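Periplasmic protein TorT (Vibrio parahaemolyticus, PDB 3O1I) probably binds trimethylamine N-oxide, or a related signal, in the periplasm and relays its presence to a partner sensor kinase. Local coordinates at residues W115-L126 and G222-H230; K136-G144 and V189-G200. All coordinates share one frame; numbering follows the deposited sequence.

Contact 1: residues W115-L126 and G222-H230; sequences WYWMGYEAGKYL and GLVSVYLSH
W115, M118, A122 and L126 pack against V224, V226 and Y227, as helix 116-126 runs nearly antiparallel over strand 222-225, the outermost strand of the four-stranded parallel sheet in this chain, and over the loop that follows. The segment axes approach to 9.1 Å, at 155°.

Aliphatic contacts dominate the strand end. L126 and V224 meet tip to tip, L126 CD2 lying 3.9 Å from V224 CG2. With CG1 anti to its backbone N (chi1 171°), V224 spreads its two methyls: CG2 serves L126, while CG1 faces A122 CB at 4.2 Å. Small residues suit the middle of the helix. The CA of G119 stands 5.9 Å from the CA of V226; V226 CG1 lies 4.4 Å from G119 CA, and V226 also touches V154 of helix 152-163.

At the helix start the contact becomes aromatic. The six-membered ring of W115 presents its edge, in plane, to Y227 CB, which lies 3.4 Å from W115 CZ3. The two rings are inclined at 79° in an oblique pair. M118 CG, set beside the backbone N by chi1, lies over the rim of one indole face; bends at chi2 and chi3 then carry M118 CE to 3.6 Å from Y227 CB. W115 also makes a cation-pi contact with R148.

No hydrogen bond passes between the two segments; within the second, S225 OG donates to Y227 O nearly along the carbonyl direction, a bond that spans V226.

Helix and strand are therefore held here by van der Waals packing, mostly of apolar side chains.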
loop_
_atom_site.group_PDB
_atom_site.type_symbol
_atom_site.label_atom_id
_atom_site.label_comp_id
_atom_site.label_asym_id
_atom_site.label_seq_id
_atom_site.Cartn_x
_atom_site.Cartn_y
_atom_site.Cartn_z
ATOM N N TRP D 115 19.068 19.725 26.041
ATOM C CA TRP D 115 19.165 20.256 24.690
ATOM C C TRP D 115 19.327 21.763 24.590
ATOM O O TRP D 115 19.717 22.276 23.538
ATOM C CB TRP D 115 17.978 19.763 23.862
ATOM C CG TRP D 115 18.152 18.322 23.548
ATOM C CD1 TRP D 115 18.063 17.285 24.424
ATOM C CD2 TRP D 115 18.626 17.768 22.319
ATOM N NE1 TRP D 115 18.467 16.121 23.827
ATOM C CE2 TRP D 115 18.819 16.387 22.532
ATOM C CE3 TRP D 115 18.917 18.305 21.062
ATOM C CZ2 TRP D 115 19.289 15.532 21.534
ATOM C CZ3 TRP D 115 19.384 17.458 20.069
ATOM C CH2 TRP D 115 19.568 16.083 20.311
ATOM N N TYR D 116 19.045 22.462 25.688
ATOM C CA TYR D 116 19.188 23.917 25.752
ATOM C C TYR D 116 20.566 24.295 25.230
ATOM O O TYR D 116 20.718 25.259 24.482
ATOM C CB TYR D 116 19.066 24.384 27.203
ATOM C CG TYR D 116 19.327 25.857 27.427
ATOM C CD1 TYR D 116 18.275 26.768 27.475
ATOM C CD2 TYR D 116 20.632 26.342 27.609
ATOM C CE1 TYR D 116 18.507 28.120 27.702
ATOM C CE2 TYR D 116 20.874 27.695 27.833
ATOM C CZ TYR D 116 19.803 28.573 27.880
ATOM O OH TYR D 116 20.007 29.907 28.117
ATOM N N TRP D 117 21.565 23.519 25.633
ATOM C CA TRP D 117 22.946 23.757 25.237
ATOM C C TRP D 117 23.275 23.242 23.840
ATOM O O TRP D 117 24.428 23.270 23.414
ATOM C CB TRP D 117 23.907 23.156 26.283
ATOM C CG TRP D 117 23.710 23.769 27.641
ATOM C CD1 TRP D 117 22.918 23.295 28.653
ATOM C CD2 TRP D 117 24.181 25.048 28.070
ATOM N NE1 TRP D 117 22.859 24.207 29.680
ATOM C CE2 TRP D 117 23.625 25.294 29.348
ATOM C CE3 TRP D 117 25.013 26.017 27.496
ATOM C CZ2 TRP D 117 23.875 26.469 30.059
ATOM C CZ3 TRP D 117 25.261 27.183 28.199
ATOM C CH2 TRP D 117 24.693 27.400 29.470
ATOM N N MET D 118 22.261 22.753 23.137
ATOM C CA MET D 118 22.452 22.283 21.770
ATOM C C MET D 118 22.019 23.467 20.896
ATOM O O MET D 118 22.663 23.808 19.901
ATOM C CB MET D 118 21.579 21.061 21.505
ATOM C CG MET D 118 21.969 19.831 22.297
ATOM S SD MET D 118 23.389 18.974 21.593
ATOM C CE MET D 118 22.787 18.533 19.962
ATOM N N GLY D 119 20.921 24.098 21.298
ATOM C CA GLY D 119 20.431 25.254 20.581
ATOM C C GLY D 119 21.393 26.396 20.838
ATOM O O GLY D 119 21.681 27.208 19.951
ATOM N N TYR D 120 21.904 26.455 22.065
ATOM C CA TYR D 120 22.854 27.496 22.434
ATOM C C TYR D 120 24.110 27.321 21.592
ATOM O O TYR D 120 24.573 28.253 20.941
ATOM C CB TYR D 120 23.223 27.397 23.913
ATOM C CG TYR D 120 23.917 28.641 24.431
ATOM C CD1 TYR D 120 23.178 29.707 24.953
ATOM C CD2 TYR D 120 25.310 28.775 24.350
ATOM C CE1 TYR D 120 23.807 30.874 25.380
ATOM C CE2 TYR D 120 25.946 29.938 24.775
ATOM C CZ TYR D 120 25.188 30.982 25.287
ATOM O OH TYR D 120 25.809 32.138 25.699
ATOM N N GLU D 121 24.658 26.117 21.601
ATOM C CA GLU D 121 25.850 25.860 20.821
ATOM C C GLU D 121 25.671 26.259 19.364
ATOM O O GLU D 121 26.629 26.656 18.704
ATOM C CB GLU D 121 26.234 24.384 20.900
ATOM C CG GLU D 121 27.426 24.097 21.808
ATOM C CD GLU D 121 28.708 24.769 21.331
ATOM O OE1 GLU D 121 29.105 24.553 20.162
ATOM O OE2 GLU D 121 29.319 25.510 22.130
ATOM N N ALA D 122 24.440 26.168 18.867
ATOM C CA ALA D 122 24.150 26.505 17.477
ATOM C C ALA D 122 24.047 28.007 17.254
ATOM O O ALA D 122 24.573 28.536 16.270
ATOM C CB ALA D 122 22.867 25.828 17.045
ATOM N N GLY D 123 23.356 28.686 18.165
ATOM C CA GLY D 123 23.207 30.126 18.062
ATOM C C GLY D 123 24.535 30.825 18.317
ATOM O O GLY D 123 24.836 31.865 17.722
ATOM N N LYS D 124 25.336 30.246 19.209
ATOM C CA LYS D 124 26.641 30.797 19.555
ATOM C C LYS D 124 27.527 30.807 18.312
ATOM O O LYS D 124 28.307 31.732 18.117
ATOM C CB LYS D 124 27.294 29.953 20.663
ATOM C CG LYS D 124 28.193 30.729 21.624
ATOM C CD LYS D 124 28.676 29.861 22.797
ATOM C CE LYS D 124 29.597 28.723 22.344
ATOM N NZ LYS D 124 30.123 27.905 23.487
ATOM N N TYR D 125 27.407 29.782 17.471
ATOM C CA TYR D 125 28.210 29.712 16.255
ATOM C C TYR D 125 27.852 30.827 15.284
ATOM O O TYR D 125 28.714 31.353 14.584
ATOM C CB TYR D 125 28.016 28.375 15.540
ATOM C CG TYR D 125 28.593 28.344 14.136
ATOM C CD1 TYR D 125 29.769 27.649 13.860
ATOM C CD2 TYR D 125 27.948 28.992 13.078
ATOM C CE1 TYR D 125 30.289 27.592 12.564
ATOM C CE2 TYR D 125 28.459 28.947 11.779
ATOM C CZ TYR D 125 29.628 28.241 11.528
ATOM O OH TYR D 125 30.119 28.149 10.244
ATOM N N LEU D 126 26.578 31.179 15.226
ATOM C CA LEU D 126 26.162 32.220 14.308
ATOM C C LEU D 126 26.338 33.617 14.885
ATOM O O LEU D 126 26.560 34.570 14.138
ATOM C CB LEU D 126 24.713 31.990 13.878
ATOM C CG LEU D 126 24.509 30.715 13.053
ATOM C CD1 LEU D 126 23.032 30.508 12.836
ATOM C CD2 LEU D 126 25.235 30.808 11.724
ATOM N N GLY D 222 23.327 29.169 4.201
ATOM C CA GLY D 222 24.158 28.362 5.080
ATOM C C GLY D 222 23.341 27.475 5.997
ATOM O O GLY D 222 22.399 27.947 6.639
ATOM N N LEU D 223 23.712 26.193 6.068
ATOM C CA LEU D 223 23.006 25.207 6.891
ATOM C C LEU D 223 23.630 24.954 8.269
ATOM O O LEU D 223 24.809 24.615 8.387
ATOM C CB LEU D 223 22.903 23.890 6.124
ATOM C CG LEU D 223 22.395 24.060 4.689
ATOM C CD1 LEU D 223 22.264 22.696 4.022
ATOM C CD2 LEU D 223 21.063 24.815 4.701
ATOM N N VAL D 224 22.813 25.112 9.306
ATOM C CA VAL D 224 23.234 24.914 10.686
ATOM C C VAL D 224 22.276 23.943 11.375
ATOM O O VAL D 224 21.100 24.260 11.569
ATOM C CB VAL D 224 23.240 26.264 11.443
ATOM C CG1 VAL D 224 23.462 26.049 12.931
ATOM C CG2 VAL D 224 24.324 27.160 10.878
ATOM N N SER D 225 22.795 22.770 11.741
ATOM C CA SER D 225 22.031 21.713 12.414
ATOM C C SER D 225 21.857 21.981 13.910
ATOM O O SER D 225 22.654 22.703 14.504
ATOM C CB SER D 225 22.763 20.379 12.240
ATOM O OG SER D 225 21.900 19.355 11.776
ATOM N N VAL D 226 20.830 21.395 14.522
ATOM C CA VAL D 226 20.617 21.572 15.956
ATOM C C VAL D 226 21.077 20.302 16.678
ATOM O O VAL D 226 21.024 20.214 17.910
ATOM C CB VAL D 226 19.149 21.865 16.277
ATOM C CG1 VAL D 226 18.974 22.175 17.756
ATOM C CG2 VAL D 226 18.688 23.051 15.465
ATOM N N TYR D 227 21.533 19.323 15.892
ATOM C CA TYR D 227 22.075 18.058 16.406
ATOM C C TYR D 227 22.736 17.315 15.251
ATOM O O TYR D 227 22.653 17.764 14.112
ATOM C CB TYR D 227 20.997 17.199 17.106
ATOM C CG TYR D 227 19.902 16.608 16.237
ATOM C CD1 TYR D 227 20.065 15.357 15.634
ATOM C CD2 TYR D 227 18.691 17.288 16.038
ATOM C CE1 TYR D 227 19.052 14.795 14.857
ATOM C CE2 TYR D 227 17.672 16.736 15.260
ATOM C CZ TYR D 227 17.860 15.491 14.666
ATOM O OH TYR D 227 16.901 14.957 13.820
ATOM N N LEU D 228 23.396 16.196 15.524
ATOM C CA LEU D 228 24.098 15.480 14.465
ATOM C C LEU D 228 23.469 14.172 14.029
ATOM O O LEU D 228 22.737 13.538 14.787
ATOM C CB LEU D 228 25.546 15.201 14.896
ATOM C CG LEU D 228 26.395 14.452 13.863
ATOM C CD1 LEU D 228 26.840 15.412 12.773
ATOM C CD2 LEU D 228 27.585 13.831 14.526
ATOM N N SER D 229 23.784 13.769 12.802
ATOM C CA SER D 229 23.286 12.529 12.216
ATOM C C SER D 229 24.244 12.132 11.107
ATOM O O SER D 229 24.999 12.958 10.622
ATOM C CB SER D 229 21.873 12.729 11.651
ATOM O OG SER D 229 21.831 13.682 10.600
ATOM N N HIS D 230 24.227 10.874 10.699
ATOM C CA HIS D 230 25.137 10.431 9.653
ATOM C C HIS D 230 25.028 11.265 8.387
ATOM O O HIS D 230 25.934 11.267 7.556
ATOM C CB HIS D 230 24.886 8.964 9.302
ATOM C CG HIS D 230 25.085 8.023 10.448
ATOM N ND1 HIS D 230 25.923 6.929 10.375
ATOM C CD2 HIS D 230 24.540 7.997 11.687
ATOM C CE1 HIS D 230 25.886 6.270 11.520
ATOM N NE2 HIS D 230 25.053 6.896 12.333
#

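Contact 2: residues K136-G144 and V189-G200; sequences KTNIALLLG and VIDMGNIDYIVG
Strands 137-142 and 197-200 are parallel neighbours in the four-stranded sheet of one domain, joined by hydrogen bonds from N138, A140 and L142 to D196, Y197 and V199. A140 is held through both its N and its O: A140 N donates to Y197 O at 2.8 Å, and A140 O receives V199 N at 3.0 Å, nearly straight along the carbonyl. L142 N continues the ladder to V199 O.

At the start of the pair a side chain joins in. D196 N bonds to N138 O at 2.8 Å, while the D196 carboxylate turns back and takes N138 N on the anti lone pair of OD2, a bent bond with an N-H...O angle of 132°. An aspartate fits here, at the start of the ladder, where its carboxylate can accept N138 N from the neighbouring strand. Next to it the amide side chains of N138 and N194 lie side by side, pointing the same way.

On the sheet face of I139, L141, Y197 and V199, I139 runs CG1 anti to its backbone N (chi1 -169°) and crosses V199 at about a right angle. I139 CG1 lies 3.7 Å from Y197 CB. T137 CG2 approaches the Y197 ring obliquely, 3.4 Å from Y197 CE1, while Y197 OH bonds to H130 and T137 OG1 to G135 O. L126 and F158 cover this face.

On the other face A140 is small enough for I195 CG2, 3.7 Å from A140 CB, and for V189 CG1, 3.9 Å from it. L142 and V189 slide past each other in opposite directions, and L142 CD1 meets I198 CG2 at 3.9 Å.

Helix 179-192 thus crosses over strand 137-142 on its way from strand 167-172 to strand 197-200, the beta-alpha-beta crossover typical of the Rossmann-like domains of periplasmic binding proteins.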
loop_
_atom_site.group_PDB
_atom_site.type_symbol
_atom_site.label_atom_id
_atom_site.label_comp_id
_atom_site.label_asym_id
_atom_site.label_seq_id
_atom_site.Cartn_x
_atom_site.Cartn_y
_atom_site.Cartn_z
ATOM N N LYS D 136 22.970 42.952 9.630
ATOM C CA LYS D 136 21.740 42.185 9.804
ATOM C C LYS D 136 21.721 40.911 8.977
ATOM O O LYS D 136 21.813 40.951 7.753
ATOM C CB LYS D 136 20.519 43.029 9.441
ATOM C CG LYS D 136 19.230 42.220 9.398
ATOM C CD LYS D 136 17.995 43.102 9.441
ATOM C CE LYS D 136 16.731 42.255 9.462
ATOM N NZ LYS D 136 15.524 43.097 9.645
ATOM N N THR D 137 21.590 39.777 9.656
ATOM C CA THR D 137 21.567 38.483 8.991
ATOM C C THR D 137 20.221 37.799 9.214
ATOM O O THR D 137 19.875 37.451 10.341
ATOM C CB THR D 137 22.702 37.579 9.532
ATOM O OG1 THR D 137 23.961 38.247 9.380
ATOM C CG2 THR D 137 22.751 36.260 8.783
ATOM N N ASN D 138 19.458 37.614 8.139
ATOM C CA ASN D 138 18.152 36.964 8.231
ATOM C C ASN D 138 18.310 35.448 8.216
ATOM O O ASN D 138 18.946 34.880 7.323
ATOM C CB ASN D 138 17.239 37.419 7.088
ATOM C CG ASN D 138 16.822 38.876 7.223
ATOM O OD1 ASN D 138 16.317 39.291 8.265
ATOM N ND2 ASN D 138 17.032 39.657 6.170
ATOM N N ILE D 139 17.724 34.799 9.216
ATOM C CA ILE D 139 17.824 33.353 9.355
ATOM C C ILE D 139 16.440 32.682 9.398
ATOM O O ILE D 139 15.440 33.311 9.763
ATOM C CB ILE D 139 18.632 33.012 10.641
ATOM C CG1 ILE D 139 18.990 31.528 10.664
ATOM C CG2 ILE D 139 17.825 33.403 11.888
ATOM C CD1 ILE D 139 19.658 31.075 11.949
ATOM N N ALA D 140 16.391 31.405 9.024
ATOM C CA ALA D 140 15.138 30.648 9.013
ATOM C C ALA D 140 15.190 29.445 9.945
ATOM O O ALA D 140 16.081 28.614 9.826
ATOM C CB ALA D 140 14.829 30.185 7.595
ATOM N N LEU D 141 14.214 29.341 10.847
ATOM C CA LEU D 141 14.156 28.243 11.817
ATOM C C LEU D 141 13.278 27.053 11.446
ATOM O O LEU D 141 12.070 27.178 11.390
ATOM C CB LEU D 141 13.700 28.774 13.185
ATOM C CG LEU D 141 14.764 29.371 14.115
ATOM C CD1 LEU D 141 14.103 30.071 15.303
ATOM C CD2 LEU D 141 15.678 28.255 14.591
ATOM N N LEU D 142 13.891 25.899 11.206
ATOM C CA LEU D 142 13.142 24.687 10.878
ATOM C C LEU D 142 13.524 23.596 11.876
ATOM O O LEU D 142 14.149 22.595 11.528
ATOM C CB LEU D 142 13.449 24.219 9.453
ATOM C CG LEU D 142 13.221 25.227 8.321
ATOM C CD1 LEU D 142 13.433 24.516 6.996
ATOM C CD2 LEU D 142 11.826 25.821 8.393
ATOM N N LEU D 143 13.121 23.804 13.122
ATOM C CA LEU D 143 13.429 22.899 14.217
ATOM C C LEU D 143 12.722 21.554 14.189
ATOM O O LEU D 143 13.373 20.512 14.197
ATOM C CB LEU D 143 13.150 23.614 15.536
ATOM C CG LEU D 143 13.948 24.920 15.629
ATOM C CD1 LEU D 143 13.602 25.665 16.916
ATOM C CD2 LEU D 143 15.438 24.596 15.544
ATOM N N GLY D 144 11.395 21.570 14.165
ATOM C CA GLY D 144 10.661 20.318 14.137
ATOM C C GLY D 144 9.219 20.489 14.563
ATOM O O GLY D 144 8.640 21.557 14.354
ATOM N N VAL D 189 11.085 27.936 2.221
ATOM C CA VAL D 189 12.142 28.830 2.676
ATOM C C VAL D 189 12.942 29.397 1.511
ATOM O O VAL D 189 13.103 30.615 1.389
ATOM C CB VAL D 189 13.098 28.103 3.648
ATOM C CG1 VAL D 189 14.351 28.949 3.915
ATOM C CG2 VAL D 189 12.359 27.816 4.947
ATOM N N ILE D 190 13.434 28.512 0.651
ATOM C CA ILE D 190 14.215 28.929 -0.507
ATOM C C ILE D 190 13.440 29.949 -1.344
ATOM O O ILE D 190 14.027 30.868 -1.916
ATOM C CB ILE D 190 14.587 27.716 -1.380
ATOM C CG1 ILE D 190 15.371 26.701 -0.547
ATOM C CG2 ILE D 190 15.451 28.161 -2.537
ATOM C CD1 ILE D 190 15.702 25.417 -1.286
ATOM N N ASP D 191 12.120 29.794 -1.395
ATOM C CA ASP D 191 11.265 30.700 -2.156
ATOM C C ASP D 191 11.112 32.094 -1.555
ATOM O O ASP D 191 10.901 33.062 -2.284
ATOM C CB ASP D 191 9.880 30.081 -2.347
ATOM C CG ASP D 191 9.889 28.941 -3.338
ATOM O OD1 ASP D 191 10.236 29.181 -4.513
ATOM O OD2 ASP D 191 9.554 27.805 -2.947
ATOM N N MET D 192 11.203 32.202 -0.233
ATOM C CA MET D 192 11.080 33.500 0.418
ATOM C C MET D 192 12.050 34.466 -0.237
ATOM O O MET D 192 11.630 35.386 -0.931
ATOM C CB MET D 192 11.407 33.404 1.907
ATOM C CG MET D 192 10.401 32.653 2.748
ATOM S SD MET D 192 10.911 32.745 4.467
ATOM C CE MET D 192 11.876 31.302 4.597
ATOM N N GLY D 193 13.346 34.255 -0.007
ATOM C CA GLY D 193 14.355 35.118 -0.597
ATOM C C GLY D 193 15.375 35.731 0.352
ATOM O O GLY D 193 16.575 35.675 0.084
ATOM N N ASN D 194 14.911 36.311 1.457
ATOM C CA ASN D 194 15.797 36.961 2.430
ATOM C C ASN D 194 16.625 36.013 3.289
ATOM O O ASN D 194 17.427 36.459 4.107
ATOM C CB ASN D 194 14.987 37.821 3.395
ATOM C CG ASN D 194 13.889 38.578 2.711
ATOM O OD1 ASN D 194 14.145 39.497 1.933
ATOM N ND2 ASN D 194 12.644 38.193 2.991
ATOM N N ILE D 195 16.438 34.712 3.121
ATOM C CA ILE D 195 17.151 33.764 3.956
ATOM C C ILE D 195 18.630 33.574 3.691
ATOM O O ILE D 195 19.040 33.175 2.601
ATOM C CB ILE D 195 16.473 32.389 3.923
ATOM C CG1 ILE D 195 14.975 32.557 4.187
ATOM C CG2 ILE D 195 17.103 31.473 4.964
ATOM C CD1 ILE D 195 14.653 33.381 5.427
ATOM N N ASP D 196 19.417 33.854 4.727
ATOM C CA ASP D 196 20.866 33.706 4.697
ATOM C C ASP D 196 21.213 32.304 5.193
ATOM O O ASP D 196 21.908 31.547 4.507
ATOM C CB ASP D 196 21.519 34.749 5.603
ATOM C CG ASP D 196 21.358 36.159 5.075
ATOM O OD1 ASP D 196 21.922 36.450 4.001
ATOM O OD2 ASP D 196 20.668 36.974 5.728
ATOM N N TYR D 197 20.714 31.967 6.385
ATOM C CA TYR D 197 20.946 30.656 6.997
ATOM C C TYR D 197 19.650 29.936 7.350
ATOM O O TYR D 197 18.592 30.555 7.508
ATOM C CB TYR D 197 21.741 30.780 8.302
ATOM C CG TYR D 197 23.077 31.457 8.195
ATOM C CD1 TYR D 197 23.276 32.727 8.736
ATOM C CD2 TYR D 197 24.152 30.821 7.585
ATOM C CE1 TYR D 197 24.520 33.345 8.676
ATOM C CE2 TYR D 197 25.401 31.427 7.515
ATOM C CZ TYR D 197 25.582 32.688 8.063
ATOM O OH TYR D 197 26.828 33.272 8.015
ATOM N N ILE D 198 19.762 28.619 7.484
ATOM C CA ILE D 198 18.654 27.768 7.889
ATOM C C ILE D 198 19.190 26.931 9.050
ATOM O O ILE D 198 20.170 26.191 8.902
ATOM C CB ILE D 198 18.203 26.764 6.795
ATOM C CG1 ILE D 198 17.707 27.481 5.547
ATOM C CG2 ILE D 198 17.067 25.908 7.331
ATOM C CD1 ILE D 198 17.385 26.506 4.415
ATOM N N VAL D 199 18.568 27.070 10.211
ATOM C CA VAL D 199 18.958 26.278 11.367
ATOM C C VAL D 199 17.786 25.377 11.708
ATOM O O VAL D 199 16.706 25.854 12.060
ATOM C CB VAL D 199 19.314 27.154 12.588
ATOM C CG1 VAL D 199 20.609 27.866 12.329
ATOM C CG2 VAL D 199 18.224 28.166 12.865
ATOM N N GLY D 200 17.991 24.071 11.573
ATOM C CA GLY D 200 16.919 23.148 11.878
ATOM C C GLY D 200 17.375 21.762 12.280
ATOM O O GLY D 200 18.552 21.545 12.566
#

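In the fold
Both contacts build the same domain around one parallel sheet, in which strands 197-200 and 222-225 are neighbours; their centres lie about 14 Å apart. Contact 2 is nested within the chain loop that contact 1 closes. It forms the interior of the sheet by backbone hydrogen bonding, and polar residues lie at its more exposed start; its centre is about 22 Å from the centre of the chain, against about 11 Å for contact 1. Contact 1 is a buried layer of helix on sheet without such bonds. The two merge where G222 pairs with D196 and I198, and where L126 of helix 116-127 touches V224 of one contact and Y197 and V199 of the other, covering part of one sheet face.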